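Local coordinates for protein FAD-binding oxidoreductase (Gulosibacter chungangensis, PDB 7PBG) that oxidises 4-ethylphenol, a 4-alkylphenol, by dehydrogenation with a covalently bound FAD cofactor, chemistry linked to the formation of 4-vinylphenol, at residues Y473-A478 and D484-T489; E414-I419 and R462-A467. All coordinates share one frame; numbering follows the deposited sequence.

Contact 1 of 2, residues Y473-A478 and D484-T489; sequences YGIYRA and DQVAET. With FAD (flavin-adenine dinucleotide), chain C.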
loop_
_atom_site.group_PDB
_atom_site.type_symbol
_atom_site.label_atom_id
_atom_site.label_comp_id
_atom_site.label_asym_id
_atom_site.label_seq_id
_atom_site.Cartn_x
_atom_site.Cartn_y
_atom_site.Cartn_z
ATOM N N TYR A 473 10.811 -1.566 -20.272
ATOM C CA TYR A 473 11.419 -1.845 -18.942
ATOM C C TYR A 473 11.729 -0.507 -18.280
ATOM O O TYR A 473 12.485 0.287 -18.853
ATOM C CB TYR A 473 12.722 -2.614 -19.098
ATOM C CG TYR A 473 12.638 -3.917 -19.849
ATOM C CD1 TYR A 473 13.746 -4.405 -20.521
ATOM C CD2 TYR A 473 11.454 -4.640 -19.926
ATOM C CE1 TYR A 473 13.689 -5.598 -21.224
ATOM C CE2 TYR A 473 11.379 -5.823 -20.644
ATOM C CZ TYR A 473 12.510 -6.312 -21.274
ATOM O OH TYR A 473 12.452 -7.499 -21.950
ATOM N N GLY A 474 11.053 -0.239 -17.179
ATOM C CA GLY A 474 11.058 1.078 -16.552
ATOM C C GLY A 474 11.820 1.031 -15.245
ATOM O O GLY A 474 11.771 0.036 -14.524
ATOM N N ILE A 475 12.470 2.122 -14.978
ATOM C CA ILE A 475 13.316 2.299 -13.769
ATOM C C ILE A 475 12.409 2.912 -12.715
ATOM O O ILE A 475 11.725 3.887 -13.034
ATOM C CB ILE A 475 14.515 3.197 -14.136
ATOM C CG1 ILE A 475 15.479 2.483 -15.088
ATOM C CG2 ILE A 475 15.207 3.694 -12.889
ATOM C CD1 ILE A 475 16.101 1.256 -14.496
ATOM N N TYR A 476 12.452 2.461 -11.477
ATOM C CA TYR A 476 11.590 3.062 -10.428
ATOM C C TYR A 476 12.420 3.584 -9.252
ATOM O O TYR A 476 11.821 3.965 -8.291
ATOM C CB TYR A 476 10.633 1.997 -9.906
ATOM C CG TYR A 476 11.362 0.773 -9.448
ATOM C CD1 TYR A 476 11.939 0.716 -8.188
ATOM C CD2 TYR A 476 11.615 -0.258 -10.329
ATOM C CE1 TYR A 476 12.717 -0.364 -7.817
ATOM C CE2 TYR A 476 12.361 -1.360 -9.961
ATOM C CZ TYR A 476 12.935 -1.393 -8.703
ATOM O OH TYR A 476 13.674 -2.476 -8.336
ATOM N N ARG A 477 13.732 3.665 -9.391
ATOM C CA ARG A 477 14.619 4.276 -8.368
ATOM C C ARG A 477 15.880 4.677 -9.119
ATOM O O ARG A 477 16.392 3.873 -9.887
ATOM C CB ARG A 477 14.900 3.271 -7.261
ATOM C CG ARG A 477 15.530 3.897 -6.023
ATOM C CD ARG A 477 15.751 2.928 -4.936
ATOM N NE ARG A 477 16.507 3.463 -3.821
ATOM C CZ ARG A 477 16.850 2.733 -2.792
ATOM N NH1 ARG A 477 16.468 1.472 -2.742
ATOM N NH2 ARG A 477 17.545 3.243 -1.816
ATOM N N ALA A 478 16.325 5.903 -8.961
ATOM C CA ALA A 478 17.474 6.340 -9.772
ATOM C C ALA A 478 18.287 7.413 -9.062
ATOM O O ALA A 478 17.732 8.264 -8.371
ATOM C CB ALA A 478 16.946 6.808 -11.099
ATOM N N ASP A 484 16.074 13.136 -14.415
ATOM C CA ASP A 484 15.278 13.760 -15.490
ATOM C C ASP A 484 15.104 12.756 -16.618
ATOM O O ASP A 484 13.990 12.682 -17.249
ATOM C CB ASP A 484 15.925 15.047 -16.002
ATOM C CG ASP A 484 15.563 16.272 -15.177
ATOM O OD1 ASP A 484 14.566 16.233 -14.392
ATOM O OD2 ASP A 484 16.280 17.269 -15.322
ATOM N N GLN A 485 16.183 12.040 -16.960
ATOM C CA GLN A 485 16.111 11.061 -18.062
ATOM C C GLN A 485 15.062 9.996 -17.698
ATOM O O GLN A 485 14.199 9.622 -18.529
ATOM C CB GLN A 485 17.450 10.387 -18.352
ATOM C CG GLN A 485 17.348 9.391 -19.492
ATOM C CD GLN A 485 18.636 8.648 -19.779
ATOM O OE1 GLN A 485 19.645 8.793 -19.061
ATOM N NE2 GLN A 485 18.577 7.755 -20.753
ATOM N N VAL A 486 15.139 9.476 -16.495
ATOM C CA VAL A 486 14.179 8.405 -16.090
ATOM C C VAL A 486 12.757 8.995 -16.043
ATOM O O VAL A 486 11.828 8.392 -16.576
ATOM C CB VAL A 486 14.613 7.750 -14.757
ATOM C CG1 VAL A 486 13.531 6.792 -14.254
ATOM C CG2 VAL A 486 15.948 7.055 -14.912
ATOM N N ALA A 487 12.557 10.179 -15.464
ATOM C CA ALA A 487 11.215 10.789 -15.374
ATOM C C ALA A 487 10.669 10.901 -16.796
ATOM O O ALA A 487 9.481 10.632 -17.020
ATOM C CB ALA A 487 11.240 12.118 -14.671
ATOM N N GLU A 488 11.528 11.234 -17.746
ATOM C CA GLU A 488 11.102 11.477 -19.153
ATOM C C GLU A 488 10.664 10.170 -19.809
ATOM O O GLU A 488 9.852 10.200 -20.746
ATOM C CB GLU A 488 12.239 12.156 -19.934
ATOM C CG GLU A 488 11.829 12.568 -21.338
ATOM C CD GLU A 488 11.157 13.940 -21.505
ATOM O OE1 GLU A 488 10.958 14.674 -20.483
ATOM O OE2 GLU A 488 10.790 14.279 -22.666
ATOM N N THR A 489 11.085 9.024 -19.305
ATOM C CA THR A 489 10.612 7.735 -19.896
ATOM C C THR A 489 9.150 7.438 -19.553
ATOM O O THR A 489 8.522 6.652 -20.304
ATOM C CB THR A 489 11.493 6.546 -19.502
ATOM O OG1 THR A 489 11.406 6.275 -18.106
ATOM C CG2 THR A 489 12.935 6.746 -19.912
HETATM P PA FAD C . 18.713 8.078 3.255
HETATM O O1A FAD C . 19.907 8.404 2.417
HETATM O O2A FAD C . 18.621 8.669 4.640
HETATM O O5B FAD C . 17.433 8.519 2.461
HETATM C C5B FAD C . 17.276 8.243 1.076
HETATM C C4B FAD C . 16.386 9.314 0.494
HETATM O O4B FAD C . 15.054 9.249 1.080
HETATM C C3B FAD C . 16.828 10.766 0.741
HETATM O O3B FAD C . 17.818 11.175 -0.199
HETATM C C2B FAD C . 15.495 11.529 0.688
HETATM O O2B FAD C . 15.141 11.758 -0.663
HETATM C C1B FAD C . 14.554 10.543 1.373
HETATM N N9A FAD C . 14.472 10.684 2.803
HETATM C C8A FAD C . 15.133 9.930 3.721
HETATM N N7A FAD C . 14.842 10.273 4.941
HETATM C C5A FAD C . 13.994 11.349 4.822
HETATM C C6A FAD C . 13.308 12.112 5.771
HETATM N N6A FAD C . 13.465 11.953 7.092
HETATM N N1A FAD C . 12.519 13.107 5.305
HETATM C C2A FAD C . 12.376 13.255 3.963
HETATM N N3A FAD C . 12.946 12.570 2.980
HETATM C C4A FAD C . 13.756 11.618 3.488
HETATM N N1 FAD C . 18.822 -0.662 -1.149
HETATM C C2 FAD C . 17.778 -1.417 -0.857
HETATM O O2 FAD C . 16.640 -0.910 -0.684
HETATM N N3 FAD C . 17.905 -2.742 -0.646
HETATM C C4 FAD C . 19.089 -3.403 -0.808
HETATM O O4 FAD C . 19.163 -4.615 -0.529
HETATM C C4X FAD C . 20.201 -2.661 -1.160
HETATM N N5 FAD C . 21.329 -3.297 -1.331
HETATM C C5X FAD C . 22.419 -2.532 -1.668
HETATM C C6 FAD C . 23.647 -3.188 -1.832
HETATM C C7 FAD C . 24.809 -2.496 -2.115
HETATM C C7M FAD C . 26.114 -3.250 -2.265
HETATM C C8 FAD C . 24.743 -1.091 -2.228
HETATM C C8M FAD C . 25.976 -0.296 -2.535
HETATM C C9 FAD C . 23.534 -0.438 -2.103
HETATM C C9A FAD C . 22.345 -1.128 -1.805
HETATM N N10 FAD C . 21.121 -0.494 -1.613
HETATM C C10 FAD C . 20.005 -1.244 -1.270
HETATM C "C1'" FAD C . 20.984 0.985 -1.657
HETATM C "C2'" FAD C . 21.201 1.659 -0.293
HETATM O "O2'" FAD C . 22.354 1.079 0.406
HETATM C "C3'" FAD C . 20.021 1.543 0.694
HETATM O "O3'" FAD C . 18.804 1.765 0.025
HETATM C "C4'" FAD C . 20.084 2.471 1.914
HETATM O "O4'" FAD C . 19.301 1.926 2.987
HETATM C "C5'" FAD C . 19.598 3.854 1.570
HETATM O "O5'" FAD C . 20.254 4.859 2.356
HETATM P P FAD C . 19.637 5.372 3.736
HETATM O O1P FAD C . 20.738 6.009 4.530
HETATM O O2P FAD C . 18.913 4.209 4.334
HETATM O O3P FAD C . 18.568 6.480 3.301
HETATM O O HOH W 1 12.866 4.111 -16.908
#

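Contact 2 of 2, residues E414-I419 and R462-A467; sequences EDTKRI and RELIRA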
loop_
_atom_site.group_PDB
_atom_site.type_symbol
_atom_site.label_atom_id
_atom_site.label_comp_id
_atom_site.label_asym_id
_atom_site.label_seq_id
_atom_site.Cartn_x
_atom_site.Cartn_y
_atom_site.Cartn_z
ATOM N N GLU A 414 22.213 -10.704 -21.233
ATOM C CA GLU A 414 23.155 -10.716 -22.393
ATOM C C GLU A 414 23.384 -9.283 -22.873
ATOM O O GLU A 414 24.519 -8.919 -23.094
ATOM C CB GLU A 414 22.652 -11.630 -23.517
ATOM C CG GLU A 414 22.815 -13.105 -23.160
ATOM C CD GLU A 414 24.246 -13.549 -22.850
ATOM O OE1 GLU A 414 24.428 -14.495 -22.016
ATOM O OE2 GLU A 414 25.187 -12.956 -23.440
ATOM N N ASP A 415 22.333 -8.498 -23.023
ATOM C CA ASP A 415 22.458 -7.096 -23.484
ATOM C C ASP A 415 23.301 -6.305 -22.478
ATOM O O ASP A 415 24.090 -5.445 -22.912
ATOM C CB ASP A 415 21.094 -6.426 -23.646
ATOM C CG ASP A 415 20.299 -6.901 -24.867
ATOM O OD1 ASP A 415 20.864 -7.598 -25.705
ATOM O OD2 ASP A 415 19.118 -6.557 -24.956
ATOM N N THR A 416 23.062 -6.477 -21.179
ATOM C CA THR A 416 23.755 -5.661 -20.149
ATOM C C THR A 416 25.220 -6.105 -20.081
ATOM O O THR A 416 26.061 -5.258 -19.891
ATOM C CB THR A 416 23.007 -5.691 -18.813
ATOM O OG1 THR A 416 21.672 -5.239 -19.004
ATOM C CG2 THR A 416 23.618 -4.830 -17.728
ATOM N N LYS A 417 25.498 -7.407 -20.188
ATOM C CA LYS A 417 26.886 -7.930 -20.266
ATOM C C LYS A 417 27.600 -7.259 -21.440
ATOM O O LYS A 417 28.721 -6.823 -21.267
ATOM C CB LYS A 417 26.845 -9.447 -20.429
ATOM C CG LYS A 417 28.154 -10.163 -20.187
ATOM C CD LYS A 417 27.928 -11.636 -19.944
ATOM C CE LYS A 417 27.180 -12.264 -21.095
ATOM N NZ LYS A 417 27.321 -13.736 -21.078
ATOM N N ARG A 418 26.927 -7.157 -22.581
ATOM C CA ARG A 418 27.535 -6.601 -23.817
ATOM C C ARG A 418 27.858 -5.124 -23.613
ATOM O O ARG A 418 29.019 -4.749 -23.873
ATOM C CB ARG A 418 26.606 -6.741 -25.033
ATOM C CG ARG A 418 27.320 -6.503 -26.359
ATOM C CD ARG A 418 26.389 -6.625 -27.562
ATOM N NE ARG A 418 25.249 -5.733 -27.394
ATOM C CZ ARG A 418 23.998 -6.113 -27.160
ATOM N NH1 ARG A 418 23.668 -7.395 -27.092
ATOM N NH2 ARG A 418 23.071 -5.196 -26.989
ATOM N N ILE A 419 26.887 -4.348 -23.112
ATOM C CA ILE A 419 26.989 -2.870 -22.952
ATOM C C ILE A 419 28.036 -2.606 -21.867
ATOM O O ILE A 419 28.904 -1.736 -22.072
ATOM C CB ILE A 419 25.605 -2.245 -22.679
ATOM C CG1 ILE A 419 24.693 -2.391 -23.908
ATOM C CG2 ILE A 419 25.718 -0.768 -22.297
ATOM C CD1 ILE A 419 23.239 -1.986 -23.671
ATOM N N ARG A 462 23.057 5.615 -19.076
ATOM C CA ARG A 462 22.047 6.318 -19.895
ATOM C C ARG A 462 21.655 5.472 -21.097
ATOM O O ARG A 462 20.450 5.549 -21.500
ATOM C CB ARG A 462 22.539 7.695 -20.354
ATOM C CG ARG A 462 22.824 8.663 -19.227
ATOM C CD ARG A 462 22.595 10.074 -19.681
ATOM N NE ARG A 462 22.930 11.083 -18.696
ATOM C CZ ARG A 462 22.105 11.564 -17.768
ATOM N NH1 ARG A 462 20.892 11.051 -17.597
ATOM N NH2 ARG A 462 22.531 12.505 -16.944
ATOM N N GLU A 463 22.576 4.702 -21.690
ATOM C CA GLU A 463 22.228 3.792 -22.808
ATOM C C GLU A 463 21.371 2.627 -22.272
ATOM O O GLU A 463 20.401 2.236 -22.931
ATOM C CB GLU A 463 23.471 3.225 -23.487
ATOM C CG GLU A 463 23.139 2.320 -24.648
ATOM C CD GLU A 463 22.166 2.842 -25.720
ATOM O OE1 GLU A 463 22.085 4.074 -25.970
ATOM O OE2 GLU A 463 21.484 2.005 -26.325
ATOM N N LEU A 464 21.676 2.095 -21.090
ATOM C CA LEU A 464 20.822 1.044 -20.486
ATOM C C LEU A 464 19.391 1.560 -20.298
ATOM O O LEU A 464 18.429 0.809 -20.666
ATOM C CB LEU A 464 21.420 0.560 -19.157
ATOM C CG LEU A 464 22.685 -0.284 -19.275
ATOM C CD1 LEU A 464 23.306 -0.479 -17.905
ATOM C CD2 LEU A 464 22.415 -1.595 -19.977
ATOM N N ILE A 465 19.216 2.780 -19.773
ATOM C CA ILE A 465 17.880 3.378 -19.543
ATOM C C ILE A 465 17.190 3.504 -20.917
ATOM O O ILE A 465 16.050 3.086 -21.071
ATOM C CB ILE A 465 18.001 4.716 -18.819
ATOM C CG1 ILE A 465 18.557 4.517 -17.401
ATOM C CG2 ILE A 465 16.689 5.483 -18.887
ATOM C CD1 ILE A 465 18.945 5.777 -16.712
ATOM N N ARG A 466 17.912 4.016 -21.911
ATOM C CA ARG A 466 17.330 4.190 -23.279
ATOM C C ARG A 466 16.893 2.845 -23.830
ATOM O O ARG A 466 15.746 2.743 -24.302
ATOM C CB ARG A 466 18.337 4.835 -24.236
ATOM C CG ARG A 466 18.138 6.322 -24.418
ATOM C CD ARG A 466 18.979 6.853 -25.583
ATOM N NE ARG A 466 20.406 6.592 -25.402
ATOM C CZ ARG A 466 21.228 7.289 -24.612
ATOM N NH1 ARG A 466 20.774 8.309 -23.899
ATOM N NH2 ARG A 466 22.503 6.940 -24.530
ATOM N N ALA A 467 17.740 1.826 -23.751
ATOM C CA ALA A 467 17.439 0.503 -24.337
ATOM C C ALA A 467 16.305 -0.163 -23.547
ATOM O O ALA A 467 15.394 -0.726 -24.167
ATOM C CB ALA A 467 18.669 -0.362 -24.417
#

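Contact 1 of 2, residues Y473-A478 and D484-T489
Val486 carries the contact from the helical side, its two methyls parting over Ile475 and Ala478. With Val486 CG1 anti to the backbone N (chi1 172°), that methyl lies 3.7 Å from Ile475 CB and, in van der Waals contact, 3.6 Å from Ile475 O, while CG2 reaches Ala478 CB at 3.9 Å. The side chains of Ile475 and Val486 cross at about a right angle; the isoleucine meets Val486 with CB and CG2, while the end of its longer branch leads away. No direct hydrogen bond joins the segments; a water bridges them, accepting from Ile475 N at 2.8 Å and donating to Thr489 OG1. The threonine hydroxyl donates to Val486 O (2.6 Å from OG1), in the carbonyl plane and on a lone pair. Arg477 points the other way, its extended chain delivering the guanidinium to FAD: NH1 donates to O2 of the flavin, 3.2 Å away in the guanidinium plane at its edge, NH2 to the ribityl O3' at 2.7 Å, and NE forms a salt bridge with Glu164 OE2. A leucine here would probably leave FAD O2 and O3' without these donors and Glu164 without its mate. The short, weakly bonded strand 474-475 is outermost within this chain in an antiparallel sheet, beside strand 393-402; helix 451-470 packs against Val486, and Leu212 of the second subunit touches both Val486 and Ala478.

Contact 2 of 2, residues E414-I419 and R462-A467
Thr416 and Ile419, one helical turn apart, meet Leu464 on the facing helix, and the residues between and before them tie charges along their own helix. At the start, Glu414 turns to Lys417, whose NZ lies 3.1 Å from Glu414 OE1 in a salt bridge on the syn side of the carboxylate; the same ammonium also pairs with Glu252. Asp415 is bridged to Arg418 through OD1 and NH1, 3.1 Å apart, the arginine coming to the anti side and 31° out of the carboxylate plane. Thr416 crosses Leu464 at about a right angle. Its OG1 sits beside the backbone N (chi1 -57°), a position from which it bonds to Gln412 O one turn back, so toward the leucine it makes only van der Waals contact, 3.8 Å from CD2. At Ile419 the side chain slides past Leu464 in the opposite direction, bringing CD1 to 3.8 Å from Leu464 CD2; that one leucine methyl thus touches both residues. CD1 of Ile419 also lies 4.4 Å from Glu463 CG, at the margin of the contact. The carboxylate of Glu463 is engaged along its own helix: Arg466 grips the single oxygen OE1 side-on, with NE at 3.1 Å and NH2 slightly farther. The two helix segments run roughly antiparallel, with 152° between their directions and axes 11.0 Å apart at closest approach, a wide spacing that fits an interface of few side chains. Beneath them, Thr416 rests on His440 and Cys442 of strand 438-447 and Leu464 on Tyr398 of strand 393-402, a two-layer arrangement of neighbouring antiparallel helices packed on one face of an antiparallel sheet, within the C-terminal domain of the FAD-linked oxidases.

Overall arrangement
Contact 2 precedes contact 1 along the chain, and helix 451-470 leads directly into strand 474-475; the contact centres lie 14 Å apart. The two meet through residues 462-467 and 484-489: Gln485 OE1 is 3.0 Å from Arg462 NH1, a probable hydrogen bond, and Val486 CG2 packs 3.7 Å from Ile465 CD1. Helix 451-470 therefore faces helix 406-422 through Leu464 and helix 483-489 through Ile465. Contact 1 reaches the cofactor itself by way of Arg477, whereas contact 2 does not touch it. Even so, the side chain of His395, which binds FAD covalently, is about 12 Å from that of Ala478 and about 11 Å from that of Leu464.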